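Local coordinates for glutathione S-transferase (Pseudomonas protegens, PDB 4IKH), which probably catalyses the conjugation of glutathione to electrophilic compounds, as a member of the GST superfamily, and binds two glutathione molecules, at residues 114-119 and 175-180; 179-184 and 218-223. One frame throughout, in Å; residues are numbered along the deposited sequence.

Contact 1. Residues 114-119 and 175-180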
loop_
_atom_site.group_PDB
_atom_site.type_symbol
_atom_site.label_atom_id
_atom_site.label_comp_id
_atom_site.label_asym_id
_atom_site.label_seq_id
_atom_site.Cartn_x
_atom_site.Cartn_y
_atom_site.Cartn_z
ATOM N N ARG A 114 16.184 -3.058 5.129
ATOM C CA ARG A 114 14.945 -3.800 4.878
ATOM C C ARG A 114 13.713 -2.927 5.097
ATOM O O ARG A 114 12.837 -2.850 4.236
ATOM C CB ARG A 114 14.861 -5.052 5.764
ATOM C CG ARG A 114 13.636 -5.928 5.469
ATOM C CD ARG A 114 13.555 -7.166 6.372
ATOM N NE ARG A 114 12.414 -8.012 6.015
ATOM C CZ ARG A 114 12.461 -8.971 5.093
ATOM N NH1 ARG A 114 13.594 -9.201 4.436
ATOM N NH2 ARG A 114 11.383 -9.694 4.820
ATOM N N TYR A 115 13.644 -2.261 6.245
ATOM C CA TYR A 115 12.447 -1.501 6.596
ATOM C C TYR A 115 12.309 -0.219 5.783
ATOM O O TYR A 115 11.192 0.229 5.476
ATOM C CB TYR A 115 12.401 -1.248 8.108
ATOM C CG TYR A 115 12.355 -2.550 8.870
ATOM C CD1 TYR A 115 11.215 -3.348 8.845
ATOM C CD2 TYR A 115 13.456 -3.000 9.589
ATOM C CE1 TYR A 115 11.171 -4.548 9.521
ATOM C CE2 TYR A 115 13.419 -4.199 10.268
ATOM C CZ TYR A 115 12.269 -4.965 10.235
ATOM O OH TYR A 115 12.221 -6.162 10.908
ATOM N N GLU A 116 13.446 0.359 5.414
ATOM C CA GLU A 116 13.449 1.489 4.492
ATOM C C GLU A 116 13.005 1.075 3.098
ATOM O O GLU A 116 12.367 1.853 2.390
ATOM C CB GLU A 116 14.836 2.129 4.439
ATOM C CG GLU A 116 15.176 2.868 5.717
ATOM C CD GLU A 116 16.640 3.227 5.817
ATOM O OE1 GLU A 116 17.430 2.777 4.955
ATOM O OE2 GLU A 116 16.991 3.953 6.768
ATOM N N THR A 117 13.349 -0.141 2.691
ATOM C CA THR A 117 12.862 -0.641 1.406
ATOM C C THR A 117 11.339 -0.840 1.441
ATOM O O THR A 117 10.632 -0.422 0.520
ATOM C CB THR A 117 13.549 -1.951 1.022
ATOM O OG1 THR A 117 14.968 -1.782 1.106
ATOM C CG2 THR A 117 13.181 -2.343 -0.396
ATOM N N ILE A 118 10.831 -1.477 2.500
ATOM C CA ILE A 118 9.388 -1.664 2.637
ATOM C C ILE A 118 8.704 -0.298 2.694
ATOM O O ILE A 118 7.617 -0.109 2.147
ATOM C CB ILE A 118 9.035 -2.536 3.886
ATOM C CG1 ILE A 118 9.603 -3.946 3.715
ATOM C CG2 ILE A 118 7.517 -2.629 4.087
ATOM C CD1 ILE A 118 9.665 -4.746 4.991
ATOM N N GLN A 119 9.355 0.659 3.352
ATOM C CA GLN A 119 8.836 2.031 3.451
ATOM C C GLN A 119 8.606 2.673 2.079
ATOM O O GLN A 119 7.575 3.323 1.844
ATOM C CB GLN A 119 9.824 2.882 4.265
ATOM C CG GLN A 119 9.748 4.386 4.020
ATOM C CD GLN A 119 10.890 5.139 4.698
ATOM O OE1 GLN A 119 10.774 5.554 5.849
ATOM N NE2 GLN A 119 11.996 5.334 3.969
ATOM N N TRP A 175 19.651 3.902 -7.366
ATOM C CA TRP A 175 18.270 3.417 -7.295
ATOM C C TRP A 175 17.621 3.966 -6.032
ATOM O O TRP A 175 18.268 4.665 -5.254
ATOM C CB TRP A 175 18.235 1.885 -7.229
ATOM C CG TRP A 175 18.926 1.195 -8.381
ATOM C CD1 TRP A 175 20.185 0.657 -8.387
ATOM C CD2 TRP A 175 18.380 0.951 -9.681
ATOM N NE1 TRP A 175 20.457 0.104 -9.622
ATOM C CE2 TRP A 175 19.363 0.270 -10.431
ATOM C CE3 TRP A 175 17.149 1.240 -10.283
ATOM C CZ2 TRP A 175 19.154 -0.115 -11.760
ATOM C CZ3 TRP A 175 16.946 0.863 -11.599
ATOM C CH2 TRP A 175 17.940 0.187 -12.321
ATOM N N ILE A 176 16.354 3.626 -5.810
ATOM C CA ILE A 176 15.635 4.099 -4.629
ATOM C C ILE A 176 16.393 3.851 -3.319
ATOM O O ILE A 176 16.487 4.748 -2.478
ATOM C CB ILE A 176 14.205 3.491 -4.567
ATOM C CG1 ILE A 176 13.362 4.035 -5.733
ATOM C CG2 ILE A 176 13.562 3.786 -3.213
ATOM C CD1 ILE A 176 12.006 3.343 -5.962
HETATM N N MSE A 177 16.934 2.646 -3.143
HETATM C CA MSE A 177 17.718 2.344 -1.944
HETATM C C MSE A 177 19.217 2.651 -2.117
HETATM O O MSE A 177 20.083 2.000 -1.507
HETATM C CB MSE A 177 17.523 0.889 -1.519
HETATM C CG MSE A 177 16.113 0.614 -0.970
HETATM SE SE MSE A 177 15.712 1.862 0.489
HETATM C CE MSE A 177 17.260 1.477 1.615
ATOM N N GLY A 178 19.523 3.646 -2.940
ATOM C CA GLY A 178 20.910 4.015 -3.176
ATOM C C GLY A 178 21.589 3.092 -4.165
ATOM O O GLY A 178 21.206 3.034 -5.345
ATOM N N GLU A 179 22.587 2.356 -3.689
ATOM C CA GLU A 179 23.417 1.555 -4.580
ATOM C C GLU A 179 22.732 0.270 -5.055
ATOM O O GLU A 179 22.917 -0.159 -6.193
ATOM C CB GLU A 179 24.763 1.266 -3.915
ATOM C CG GLU A 179 25.404 2.526 -3.332
ATOM C CD GLU A 179 26.894 2.613 -3.594
ATOM O OE1 GLU A 179 27.663 1.956 -2.862
ATOM O OE2 GLU A 179 27.298 3.347 -4.525
ATOM N N ARG A 180 21.915 -0.321 -4.191
ATOM C CA ARG A 180 21.266 -1.596 -4.483
ATOM C C ARG A 180 19.915 -1.439 -5.177
ATOM O O ARG A 180 19.058 -0.663 -4.730
ATOM C CB ARG A 180 21.072 -2.393 -3.188
ATOM C CG ARG A 180 22.371 -2.725 -2.479
ATOM C CD ARG A 180 22.607 -4.222 -2.431
ATOM N NE ARG A 180 24.032 -4.539 -2.408
ATOM C CZ ARG A 180 24.526 -5.746 -2.143
ATOM N NH1 ARG A 180 23.706 -6.751 -1.864
ATOM N NH2 ARG A 180 25.839 -5.943 -2.152
#
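The hydroxyl oxygen OG1 of Thr117 meets the side chain of Met177 while hydrogen-bonding to the carbonyl O of Ala113, one turn back along helix 111-140. It lies 3.4 Å from Met177 CG, and the selenium follows, with Met177 SE 3.8 Å from Thr117 OG1. The threonine is turned so that OG1 stands beside its own backbone N (chi1 -52°), the position from which a helical hydroxyl reaches back to the preceding turn; the bond to Ala113 then satisfies a polar atom against which apolar groups pack. Met177, modelled as selenomethionine, is the one residue of 175-180 that touches 114-119. It leaves a tight corner: a type I turn runs from Trp175 to Gly178, closed by Gly178 N to Trp175 O at 2.8 Å, and a type II' turn from Met177 to Arg180 overlaps it. Bent at both chi2 (-54°) and chi3 (-55°), the chain folds its end across Glu116 at roughly a right angle. Here the methyl does the touching, Met177 CE lying 3.8 Å from Glu116 CB. The carboxylate joins in through one oxygen, with Glu116 OE1 3.6 Å from Met177 CE, an approach that the slightly positive character of a methyl bound to selenium probably makes tolerable. Trp120 and Thr182 also border Met177, whereas Glu116 packs on Leu87 of the second subunit, so the corner sits close to the dimer interface. Met177, with Ile176 on Trp120 nearby, packs the turn before helix 183-196 against the first long helix of the all-helical GST domain. With no hydrogen bond between the segments, the contact probably rests on shape and dispersion, to which the polarisable selenium, replacing the natural sulfur, would contribute.

Contact 2. Residues 179-184 and 218-223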
loop_
_atom_site.group_PDB
_atom_site.type_symbol
_atom_site.label_atom_id
_atom_site.label_comp_id
_atom_site.label_asym_id
_atom_site.label_seq_id
_atom_site.Cartn_x
_atom_site.Cartn_y
_atom_site.Cartn_z
ATOM N N GLU A 179 22.587 2.356 -3.689
ATOM C CA GLU A 179 23.417 1.555 -4.580
ATOM C C GLU A 179 22.732 0.270 -5.055
ATOM O O GLU A 179 22.917 -0.159 -6.193
ATOM C CB GLU A 179 24.763 1.266 -3.915
ATOM C CG GLU A 179 25.404 2.526 -3.332
ATOM C CD GLU A 179 26.894 2.613 -3.594
ATOM O OE1 GLU A 179 27.663 1.956 -2.862
ATOM O OE2 GLU A 179 27.298 3.347 -4.525
ATOM N N ARG A 180 21.915 -0.321 -4.191
ATOM C CA ARG A 180 21.266 -1.596 -4.483
ATOM C C ARG A 180 19.915 -1.439 -5.177
ATOM O O ARG A 180 19.058 -0.663 -4.730
ATOM C CB ARG A 180 21.072 -2.393 -3.188
ATOM C CG ARG A 180 22.371 -2.725 -2.479
ATOM C CD ARG A 180 22.607 -4.222 -2.431
ATOM N NE ARG A 180 24.032 -4.539 -2.408
ATOM C CZ ARG A 180 24.526 -5.746 -2.143
ATOM N NH1 ARG A 180 23.706 -6.751 -1.864
ATOM N NH2 ARG A 180 25.839 -5.943 -2.152
ATOM N N TYR A 181 19.736 -2.191 -6.261
ATOM C CA TYR A 181 18.453 -2.328 -6.953
ATOM C C TYR A 181 17.513 -3.207 -6.117
ATOM O O TYR A 181 17.871 -4.333 -5.778
ATOM C CB TYR A 181 18.731 -2.988 -8.297
ATOM C CG TYR A 181 17.550 -3.376 -9.165
ATOM C CD1 TYR A 181 16.725 -2.414 -9.735
ATOM C CD2 TYR A 181 17.318 -4.710 -9.483
ATOM C CE1 TYR A 181 15.665 -2.778 -10.569
ATOM C CE2 TYR A 181 16.271 -5.081 -10.310
ATOM C CZ TYR A 181 15.453 -4.115 -10.852
ATOM O OH TYR A 181 14.425 -4.493 -11.687
ATOM N N THR A 182 16.320 -2.716 -5.776
ATOM C CA THR A 182 15.450 -3.491 -4.868
ATOM C C THR A 182 14.007 -3.643 -5.359
ATOM O O THR A 182 13.641 -3.113 -6.409
ATOM C CB THR A 182 15.411 -2.886 -3.440
ATOM O OG1 THR A 182 14.763 -1.606 -3.474
ATOM C CG2 THR A 182 16.813 -2.734 -2.853
ATOM N N ILE A 183 13.182 -4.359 -4.594
ATOM C CA ILE A 183 11.755 -4.461 -4.930
ATOM C C ILE A 183 11.072 -3.097 -4.996
ATOM O O ILE A 183 10.063 -2.941 -5.673
ATOM C CB ILE A 183 10.948 -5.412 -3.973
ATOM C CG1 ILE A 183 11.146 -5.055 -2.494
ATOM C CG2 ILE A 183 11.305 -6.869 -4.232
ATOM C CD1 ILE A 183 10.171 -5.839 -1.553
ATOM N N ALA A 184 11.621 -2.103 -4.304
ATOM C CA ALA A 184 11.071 -0.746 -4.378
ATOM C C ALA A 184 11.117 -0.192 -5.805
ATOM O O ALA A 184 10.167 0.473 -6.251
ATOM C CB ALA A 184 11.799 0.184 -3.416
ATOM N N ALA A 218 14.989 5.296 -17.044
ATOM C CA ALA A 218 15.739 4.907 -18.225
ATOM C C ALA A 218 16.588 3.679 -17.915
ATOM O O ALA A 218 16.668 2.751 -18.724
ATOM C CB ALA A 218 16.617 6.068 -18.736
ATOM N N LYS A 219 17.207 3.664 -16.738
ATOM C CA LYS A 219 18.065 2.545 -16.352
ATOM C C LYS A 219 17.253 1.276 -16.125
ATOM O O LYS A 219 17.713 0.169 -16.417
ATOM C CB LYS A 219 18.839 2.887 -15.081
ATOM C CG LYS A 219 20.315 3.037 -15.268
ATOM C CD LYS A 219 20.910 3.830 -14.128
ATOM C CE LYS A 219 20.728 3.135 -12.809
ATOM N NZ LYS A 219 21.149 4.051 -11.715
ATOM N N PHE A 220 16.047 1.453 -15.595
ATOM C CA PHE A 220 15.130 0.356 -15.309
ATOM C C PHE A 220 14.711 -0.418 -16.564
ATOM O O PHE A 220 14.820 -1.645 -16.611
ATOM C CB PHE A 220 13.891 0.922 -14.605
ATOM C CG PHE A 220 12.904 -0.115 -14.163
ATOM C CD1 PHE A 220 13.193 -0.961 -13.100
ATOM C CD2 PHE A 220 11.664 -0.218 -14.781
ATOM C CE1 PHE A 220 12.257 -1.915 -12.673
ATOM C CE2 PHE A 220 10.734 -1.164 -14.364
ATOM C CZ PHE A 220 11.039 -2.015 -13.309
ATOM N N VAL A 221 14.220 0.299 -17.571
ATOM C CA VAL A 221 13.726 -0.336 -18.790
ATOM C C VAL A 221 14.841 -0.852 -19.702
ATOM O O VAL A 221 14.565 -1.468 -20.730
ATOM C CB VAL A 221 12.837 0.617 -19.608
ATOM C CG1 VAL A 221 11.815 1.283 -18.714
ATOM C CG2 VAL A 221 13.688 1.669 -20.327
ATOM N N ALA A 222 16.096 -0.598 -19.342
ATOM C CA ALA A 222 17.218 -1.110 -20.128
ATOM C C ALA A 222 17.749 -2.416 -19.531
ATOM O O ALA A 222 18.700 -3.008 -20.046
ATOM C CB ALA A 222 18.330 -0.072 -20.236
ATOM N N ARG A 223 17.142 -2.851 -18.430
ATOM C CA ARG A 223 17.435 -4.165 -17.865
ATOM C C ARG A 223 16.656 -5.205 -18.667
ATOM O O ARG A 223 15.437 -5.095 -18.810
ATOM C CB ARG A 223 17.014 -4.241 -16.392
ATOM C CG ARG A 223 17.691 -3.225 -15.479
ATOM C CD ARG A 223 17.219 -3.373 -14.036
ATOM N NE ARG A 223 17.508 -4.697 -13.493
ATOM C CZ ARG A 223 18.636 -5.015 -12.863
ATOM N NH1 ARG A 223 19.589 -4.106 -12.703
ATOM N NH2 ARG A 223 18.816 -6.243 -12.397
#
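Stacking joins Arg223 to Tyr181: the guanidinium lies over one face of the phenol ring, the planes only 23° apart. The two side chains run past each other in opposite directions, which brings Arg223 NE to 3.4 Å from Tyr181 CZ and sets the overlap toward the ring's rim. The same geometry is a cation-pi contact, with Arg223 CZ 3.8 Å from the centroid of the Tyr181 ring. A bend at chi3 (60°) lets the aliphatic part share that face, and Arg223 CD makes a CH-pi contact with it. Charge comes from Glu42 in helix 31-43, whose OE2 forms a salt bridge with Arg223 NE and a weak hydrogen bond with Tyr181 OH. Tyr181 directly precedes the N-cap of helix 183-196, where Thr182 OG1 accepts from Ala184 N and Asp185 OD2 accepts from Thr182 N: the N-capping box familiar in GSTs. Tyr181 on Ile186 completes it as a hydrophobic staple. With an alanine here, the guanidinium would probably lose its flat seat and be freer to turn about Glu42, the staple on Ile186 would be lost, and a gap would open beside Phe220. Apolar contact is made edge to edge, Tyr181 CE1 lying 4.0 Å from Phe220 CD1. Phe220 reaches it from the end of helix 211-220, its CE1 3.5 Å from Tyr181 OH, while Val226 borders both rings.

Contact 1 and contact 2 lie with their centres about 11 Å apart, on the same side of the chain's centre, and follow one another through the loop they share at Glu179 and Arg180. In chain order come helix 111-140, this loop, helix 183-196 and the end of helix 211-220, so the loop is held to an earlier helix in one contact and a later one in the other. They also touch directly: Thr182 OG1 is 3.6 Å from Met177 CG, and Ile176 packs on Ala184. Asp185 bonds Ile176 N and Thr182 N, so the loop and the capped start of helix 183-196 join the first long helix of the helical domain to its C-terminal end.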